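Local coordinates for ribonucleoside triphosphate reductase (Lactobacillus leichmannii, PDB 1L1L), which reduces ribonucleoside triphosphates to the corresponding 2'-deoxyribonucleoside triphosphates, with vitamin B12 coenzyme as its cofactor, at residues Ala9-Arg14 with Glu81-Tyr86; Val29-Thr34 with Asp49-Arg54; Arg37-Pro40 with Ser45-Trp48. All blocks are in the same frame, centred on the assembly; numbering follows the deposited sequence.

Overall arrangement
Following the chain from the N terminus, helix 9-18 comes first and packs on helix 72-90 in contact 1, which closes the widest loop. Helix 27-32 opens contact 2, whose partner is helix 48-60. Between them strand 38-39 turns back on strand 44-45 in contact 3, so the three closures sit one within another, 3 within 2 within 1, and none cross. Helix 48-60 links them in space: the Y86 hydroxyl of contact 1 bonds D49 O, while T51 and R54 of contact 2 hold the carboxylate of E46 from contact 3. Together they tie four helices and a hairpin into one N-terminal unit, in the region that belongs to the ribonucleotide reductase alpha domain family.

Contact 1. Residues Ala9-Arg14 with Glu81-Tyr86; sequences AEFIDR and EAERLY
F11 and E83 form the centre of a helix-helix packing contact between helix 9-18 and helix 72-90. The short segments run in broadly the same direction, at a crossing angle of -32°, and their axes come no nearer than 11.1 Å, so side chains rather than backbones bridge the gap. F11 does most of this: with CG opposite its backbone N (chi1 171°), the ring reaches out to the other helix. E83 lies over one face. Its CG sits 3.9 Å from the centroid of the F11 ring, close to the ring normal, a CH-pi contact. The carboxylate plane is only 6° from that of the phenyl ring, and E83 OE2 is 3.9 Å from F11 CG, so the acid runs along the ring toward its root, on the side of helix 9-18. The far end of the ring is tightly packed, with F11 CZ 3.2 Å from both E83 O and E83 CB.

Y86 approaches differently, its CB lying at the F11 edge, 4.1 Å from CE2. Beyond it the phenol crosses I12 at about a right angle. The Y86 hydroxyl is hydrogen-bonded to D49 O on helix 48-60, which fixes the far end of the phenol; K53 of that helix also touches I12 and Y86. Against this hydroxyl rests the CG2 methyl of I12, 3.5 Å from Y86 OH.

Contact 2. Residues Val29-Thr34 with Asp49-Arg54; sequences VTYKRT and DETVKR
Two first torsions bring Y31 and T51 together in a buried polar contact between helix 27-32 and helix 48-60, made by one hydroxyl pair. In Y31 the ring carbon CG stands roughly opposite the backbone N, at chi1 155°, some way from the ideal staggered value, and this sends the phenol across the gap from helix 27-32. In T51 the hydroxyl is the branch beside the backbone N (chi1 -64°), which turns OG1 to the incoming ring while CG2 stands opposite the backbone N. The backbones stay apart, with 9.7 Å between Y31 CA and T51 CA, and the helices are bridged by one hydroxyl-hydroxyl bond, the two side chains passing each other in opposite directions. Y31 OH donates to T51 OG1 over 2.6 Å, and OG1 lies at the ring edge, in its plane, with Y31 CE1 3.4 Å away.

T51 OG1 also bonds E46 OE2. With OG1 accepting from Y31, its own proton is probably turned to the buried carboxylate. R54, three residues further along the same helix, completes the cluster: its NE makes a salt bridge to E46 OE1, and one face of its guanidinium covers T51 CG2, which lies 3.6 Å above the plane.

At the end of helix 27-32, T34 OG1 bonds T30 O at 2.6 Å, as the chain leaves the helix at R33. Around the contact, helix 551-557 packs on T30, Y31 and T34, helix 583-589 touches V29 and K32, and helix 72-90 lies against D49, V52 and K53.

Contact 3. Residues Arg37-Pro40 with Ser45-Trp48; sequences RWLP and SENW
R37 and E46 carry the polar part of a beta-hairpin in which strand 38-39 runs antiparallel to strand 44-45. Two hydrogen bonds join them. The backbone one, E46 N to R37 O, spans 2.9 Å with an angle of 158° at the hydrogen. The other, from R37 N to E46 OE2, is weak at 3.3 Å: the glutamate, extended beyond CG, lays its carboxylate beside the arginine's backbone. S45 CA adds a CA-H...O contact to the same R37 O.

Next to these, W38 and S45 form a non-hydrogen-bonded pair, their CA atoms 4.2 Å apart and both side chains on one face of the sheet. The indole comes back toward the partner strand, W38 CE3 lying 3.7 Å from S45 N.

Apolar contact comes from L39, whose side chain crosses that of E46 at about a right angle, CD2 lying 3.9 Å from E46 CG.

R37 leads away to W102 on helix 98-103, by a cation-pi contact and a hydrogen bond from R37 NH1 to W102 O. S45 OG bonds E724 as well as K32 of helix 27-32, which also bonds E46 O. The E46 carboxylate faces helix 48-60, and L39 touches E50 there, so the hairpin meets both helices.

Contact 1. Residues Ala9-Arg14 with Glu81-Tyr86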
# COMPACT_ATOMS: atom_id res chain seq x y z
N ALA A 9 -3.90 28.48 -16.73
CA ALA A 9 -3.98 29.24 -15.49
C ALA A 9 -5.37 29.82 -15.35
O ALA A 9 -5.93 29.90 -14.25
CB ALA A 9 -2.94 30.35 -15.50
N GLU A 10 -5.94 30.22 -16.48
CA GLU A 10 -7.28 30.80 -16.50
C GLU A 10 -8.30 29.83 -15.94
O GLU A 10 -9.20 30.21 -15.20
CB GLU A 10 -7.66 31.19 -17.94
CG GLU A 10 -8.98 31.94 -18.04
CD GLU A 10 -9.28 32.39 -19.46
OE1 GLU A 10 -8.47 33.16 -20.03
OE2 GLU A 10 -10.33 31.99 -20.00
N PHE A 11 -8.15 28.56 -16.31
CA PHE A 11 -9.07 27.53 -15.83
C PHE A 11 -8.87 27.27 -14.33
O PHE A 11 -9.84 27.15 -13.57
CB PHE A 11 -8.87 26.23 -16.61
CG PHE A 11 -9.62 25.07 -16.03
CD1 PHE A 11 -11.00 25.03 -16.07
CD2 PHE A 11 -8.94 24.04 -15.38
CE1 PHE A 11 -11.71 23.99 -15.48
CE2 PHE A 11 -9.64 22.99 -14.78
CZ PHE A 11 -11.03 22.97 -14.83
N ILE A 12 -7.62 27.17 -13.91
CA ILE A 12 -7.31 26.91 -12.51
C ILE A 12 -7.91 27.98 -11.61
O ILE A 12 -8.66 27.68 -10.68
CB ILE A 12 -5.80 26.83 -12.29
CG1 ILE A 12 -5.21 25.72 -13.17
CG2 ILE A 12 -5.49 26.59 -10.82
CD1 ILE A 12 -3.72 25.78 -13.33
N ASP A 13 -7.59 29.24 -11.90
CA ASP A 13 -8.12 30.36 -11.12
C ASP A 13 -9.64 30.32 -11.02
O ASP A 13 -10.21 30.71 -10.01
CB ASP A 13 -7.71 31.70 -11.74
CG ASP A 13 -6.23 31.97 -11.63
OD1 ASP A 13 -5.66 31.74 -10.54
OD2 ASP A 13 -5.63 32.41 -12.63
N ARG A 14 -10.29 29.84 -12.08
CA ARG A 14 -11.75 29.75 -12.10
C ARG A 14 -12.23 28.67 -11.13
O ARG A 14 -13.20 28.86 -10.40
CB ARG A 14 -12.22 29.42 -13.52
CG ARG A 14 -13.38 30.29 -14.02
CD ARG A 14 -13.18 30.67 -15.49
NE ARG A 14 -13.20 29.51 -16.38
CZ ARG A 14 -12.30 29.29 -17.34
NH1 ARG A 14 -11.31 30.15 -17.54
NH2 ARG A 14 -12.38 28.20 -18.09
N GLU A 81 -11.76 16.58 -20.21
CA GLU A 81 -11.87 15.50 -19.23
C GLU A 81 -10.94 15.83 -18.07
O GLU A 81 -11.28 15.63 -16.91
CB GLU A 81 -11.46 14.16 -19.84
CG GLU A 81 -11.83 12.97 -18.98
CD GLU A 81 -11.28 11.66 -19.50
OE1 GLU A 81 -11.22 11.50 -20.74
OE2 GLU A 81 -10.93 10.79 -18.67
N ALA A 82 -9.76 16.33 -18.41
CA ALA A 82 -8.75 16.70 -17.42
C ALA A 82 -9.25 17.84 -16.55
O ALA A 82 -8.94 17.91 -15.36
CB ALA A 82 -7.47 17.12 -18.13
N GLU A 83 -10.03 18.75 -17.14
CA GLU A 83 -10.56 19.87 -16.38
C GLU A 83 -11.59 19.37 -15.37
O GLU A 83 -11.66 19.88 -14.26
CB GLU A 83 -11.19 20.91 -17.33
CG GLU A 83 -10.22 21.45 -18.34
CD GLU A 83 -10.81 22.59 -19.16
OE1 GLU A 83 -12.04 22.58 -19.37
OE2 GLU A 83 -10.03 23.48 -19.60
N ARG A 84 -12.38 18.37 -15.75
CA ARG A 84 -13.37 17.81 -14.84
C ARG A 84 -12.60 17.09 -13.72
O ARG A 84 -12.93 17.21 -12.53
CB ARG A 84 -14.25 16.78 -15.55
CG ARG A 84 -15.39 17.33 -16.39
CD ARG A 84 -16.15 16.17 -17.03
NE ARG A 84 -15.42 15.63 -18.18
CZ ARG A 84 -15.68 14.46 -18.76
NH1 ARG A 84 -16.65 13.68 -18.29
NH2 ARG A 84 -14.97 14.07 -19.81
N LEU A 85 -11.59 16.35 -14.12
CA LEU A 85 -10.76 15.60 -13.19
C LEU A 85 -10.18 16.58 -12.18
O LEU A 85 -10.29 16.37 -10.97
CB LEU A 85 -9.66 14.88 -13.96
CG LEU A 85 -9.02 13.62 -13.36
CD1 LEU A 85 -10.09 12.64 -12.91
CD2 LEU A 85 -8.10 13.00 -14.40
N TYR A 86 -9.58 17.67 -12.66
CA TYR A 86 -9.01 18.66 -11.77
C TYR A 86 -10.04 19.19 -10.78
O TYR A 86 -9.75 19.32 -9.59
CB TYR A 86 -8.41 19.83 -12.56
CG TYR A 86 -7.73 20.86 -11.70
CD1 TYR A 86 -8.46 21.72 -10.88
CD2 TYR A 86 -6.34 20.94 -11.66
CE1 TYR A 86 -7.81 22.64 -10.04
CE2 TYR A 86 -5.69 21.84 -10.83
CZ TYR A 86 -6.43 22.68 -10.03
OH TYR A 86 -5.77 23.54 -9.18

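Contact 2. Residues Val29-Thr34 with Asp49-Arg54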
# COMPACT_ATOMS: atom_id res chain seq x y z
N VAL A 29 -2.91 20.28 6.68
CA VAL A 29 -1.64 20.01 7.32
C VAL A 29 -1.03 18.72 6.76
O VAL A 29 0.15 18.68 6.40
CB VAL A 29 -1.82 19.88 8.85
CG1 VAL A 29 -0.51 19.49 9.48
CG2 VAL A 29 -2.33 21.18 9.43
N THR A 30 -1.85 17.68 6.68
CA THR A 30 -1.41 16.39 6.17
C THR A 30 -0.90 16.54 4.74
O THR A 30 0.12 15.96 4.38
CB THR A 30 -2.56 15.35 6.18
OG1 THR A 30 -2.94 15.09 7.54
CG2 THR A 30 -2.11 14.04 5.53
N TYR A 31 -1.60 17.33 3.94
CA TYR A 31 -1.17 17.53 2.57
C TYR A 31 0.21 18.19 2.50
O TYR A 31 1.09 17.73 1.76
CB TYR A 31 -2.19 18.40 1.81
CG TYR A 31 -1.57 19.12 0.65
CD1 TYR A 31 -1.05 18.41 -0.45
CD2 TYR A 31 -1.41 20.51 0.67
CE1 TYR A 31 -0.39 19.08 -1.50
CE2 TYR A 31 -0.75 21.17 -0.37
CZ TYR A 31 -0.25 20.46 -1.44
OH TYR A 31 0.41 21.13 -2.45
N LYS A 32 0.39 19.26 3.26
CA LYS A 32 1.64 20.00 3.27
C LYS A 32 2.89 19.22 3.65
O LYS A 32 3.96 19.45 3.11
CB LYS A 32 1.53 21.21 4.21
CG LYS A 32 0.59 22.27 3.70
CD LYS A 32 1.09 22.85 2.37
CE LYS A 32 2.32 23.71 2.55
NZ LYS A 32 2.69 24.38 1.29
N ARG A 33 2.75 18.30 4.59
CA ARG A 33 3.90 17.54 5.01
C ARG A 33 3.97 16.16 4.36
O ARG A 33 4.82 15.36 4.71
CB ARG A 33 3.88 17.40 6.54
CG ARG A 33 2.69 16.63 7.06
CD ARG A 33 2.63 16.65 8.59
NE ARG A 33 3.90 16.23 9.19
CZ ARG A 33 4.01 15.73 10.42
NH1 ARG A 33 2.93 15.59 11.18
NH2 ARG A 33 5.20 15.38 10.88
N THR A 34 3.09 15.89 3.39
CA THR A 34 3.08 14.58 2.73
C THR A 34 3.09 14.56 1.21
O THR A 34 3.79 13.73 0.61
CB THR A 34 1.84 13.76 3.15
OG1 THR A 34 1.63 13.89 4.56
CG2 THR A 34 2.04 12.28 2.79
N ASP A 49 -3.62 23.59 -5.23
CA ASP A 49 -3.97 23.76 -6.64
C ASP A 49 -2.84 23.32 -7.58
O ASP A 49 -3.10 22.71 -8.61
CB ASP A 49 -4.34 25.23 -6.91
CG ASP A 49 -3.13 26.13 -6.90
OD1 ASP A 49 -2.44 26.20 -7.93
OD2 ASP A 49 -2.87 26.77 -5.85
N GLU A 50 -1.59 23.60 -7.20
CA GLU A 50 -0.44 23.23 -8.02
C GLU A 50 -0.18 21.73 -8.06
O GLU A 50 0.19 21.18 -9.10
CB GLU A 50 0.83 23.91 -7.52
CG GLU A 50 0.79 25.42 -7.50
CD GLU A 50 2.04 25.98 -6.87
OE1 GLU A 50 2.26 25.72 -5.67
OE2 GLU A 50 2.81 26.67 -7.57
N THR A 51 -0.34 21.08 -6.92
CA THR A 51 -0.13 19.64 -6.88
C THR A 51 -1.14 18.95 -7.77
O THR A 51 -0.78 18.14 -8.61
CB THR A 51 -0.28 19.09 -5.44
OG1 THR A 51 0.75 19.65 -4.61
CG2 THR A 51 -0.17 17.58 -5.44
N VAL A 52 -2.42 19.28 -7.60
CA VAL A 52 -3.46 18.66 -8.39
C VAL A 52 -3.24 18.88 -9.88
O VAL A 52 -3.54 18.00 -10.69
CB VAL A 52 -4.86 19.21 -8.01
CG1 VAL A 52 -5.92 18.61 -8.93
CG2 VAL A 52 -5.17 18.87 -6.56
N LYS A 53 -2.69 20.04 -10.24
CA LYS A 53 -2.44 20.35 -11.65
C LYS A 53 -1.47 19.36 -12.28
O LYS A 53 -1.74 18.81 -13.35
CB LYS A 53 -1.91 21.78 -11.80
CG LYS A 53 -1.38 22.14 -13.19
CD LYS A 53 -1.12 23.64 -13.31
CE LYS A 53 -0.14 23.99 -14.44
NZ LYS A 53 -0.57 23.52 -15.79
N ARG A 54 -0.34 19.13 -11.62
CA ARG A 54 0.63 18.19 -12.18
C ARG A 54 0.15 16.75 -12.09
O ARG A 54 0.52 15.92 -12.92
CB ARG A 54 1.98 18.34 -11.49
CG ARG A 54 2.01 17.96 -10.03
CD ARG A 54 3.45 17.73 -9.58
NE ARG A 54 3.55 17.62 -8.13
CZ ARG A 54 3.12 16.58 -7.43
NH1 ARG A 54 2.56 15.54 -8.03
NH2 ARG A 54 3.25 16.59 -6.11

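Contact 3. Residues Arg37-Pro40 with Ser45-Trp48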
# COMPACT_ATOMS: atom_id res chain seq x y z
N ARG A 37 5.35 18.80 -3.05
CA ARG A 37 6.76 18.70 -3.43
C ARG A 37 7.46 20.04 -3.29
O ARG A 37 6.81 21.10 -3.33
CB ARG A 37 6.89 18.21 -4.88
CG ARG A 37 6.31 16.82 -5.12
CD ARG A 37 6.52 16.38 -6.57
NE ARG A 37 7.92 16.14 -6.89
CZ ARG A 37 8.64 15.11 -6.45
NH1 ARG A 37 8.10 14.19 -5.65
NH2 ARG A 37 9.91 14.98 -6.81
N TRP A 38 8.78 20.00 -3.11
CA TRP A 38 9.56 21.23 -2.98
C TRP A 38 9.85 21.80 -4.37
O TRP A 38 10.17 21.06 -5.30
CB TRP A 38 10.88 20.94 -2.25
CG TRP A 38 11.78 22.15 -2.14
CD1 TRP A 38 12.87 22.42 -2.92
CD2 TRP A 38 11.64 23.25 -1.24
NE1 TRP A 38 13.42 23.63 -2.55
CE2 TRP A 38 12.69 24.16 -1.52
CE3 TRP A 38 10.74 23.56 -0.21
CZ2 TRP A 38 12.85 25.35 -0.82
CZ3 TRP A 38 10.90 24.75 0.48
CH2 TRP A 38 11.95 25.63 0.18
N LEU A 39 9.73 23.12 -4.49
CA LEU A 39 9.97 23.81 -5.76
C LEU A 39 11.23 24.66 -5.61
O LEU A 39 11.17 25.78 -5.11
CB LEU A 39 8.76 24.68 -6.11
CG LEU A 39 7.41 23.94 -6.19
CD1 LEU A 39 6.26 24.92 -6.35
CD2 LEU A 39 7.44 22.97 -7.36
N PRO A 40 12.38 24.13 -6.04
CA PRO A 40 13.68 24.81 -5.97
C PRO A 40 13.67 26.19 -6.63
O PRO A 40 14.27 27.13 -6.12
CB PRO A 40 14.62 23.85 -6.69
CG PRO A 40 13.98 22.51 -6.46
CD PRO A 40 12.53 22.81 -6.69
N SER A 45 7.41 25.01 -0.99
CA SER A 45 6.72 23.78 -1.33
C SER A 45 5.43 24.13 -2.06
O SER A 45 4.91 25.24 -1.92
CB SER A 45 6.40 22.98 -0.06
OG SER A 45 5.49 23.68 0.78
N GLU A 46 4.92 23.19 -2.86
CA GLU A 46 3.70 23.38 -3.63
C GLU A 46 2.47 23.77 -2.81
O GLU A 46 2.42 23.58 -1.59
CB GLU A 46 3.35 22.09 -4.38
CG GLU A 46 4.29 21.68 -5.49
CD GLU A 46 3.88 20.34 -6.08
OE1 GLU A 46 4.27 20.02 -7.21
OE2 GLU A 46 3.16 19.60 -5.37
N ASN A 47 1.48 24.33 -3.50
CA ASN A 47 0.20 24.69 -2.89
C ASN A 47 -0.73 23.62 -3.46
O ASN A 47 -0.38 22.99 -4.46
CB ASN A 47 -0.25 26.09 -3.32
CG ASN A 47 0.67 27.18 -2.79
OD1 ASN A 47 0.98 27.23 -1.59
ND2 ASN A 47 1.12 28.06 -3.67
N TRP A 48 -1.88 23.41 -2.84
CA TRP A 48 -2.81 22.37 -3.29
C TRP A 48 -3.12 22.45 -4.79
O TRP A 48 -2.90 21.49 -5.54
CB TRP A 48 -4.10 22.46 -2.48
CG TRP A 48 -5.13 21.40 -2.79
CD1 TRP A 48 -6.48 21.59 -2.90
CD2 TRP A 48 -4.91 20.00 -2.98
NE1 TRP A 48 -7.11 20.40 -3.14
CE2 TRP A 48 -6.17 19.41 -3.20
CE3 TRP A 48 -3.77 19.18 -2.99
CZ2 TRP A 48 -6.33 18.03 -3.42
CZ3 TRP A 48 -3.93 17.82 -3.21
CH2 TRP A 48 -5.20 17.26 -3.42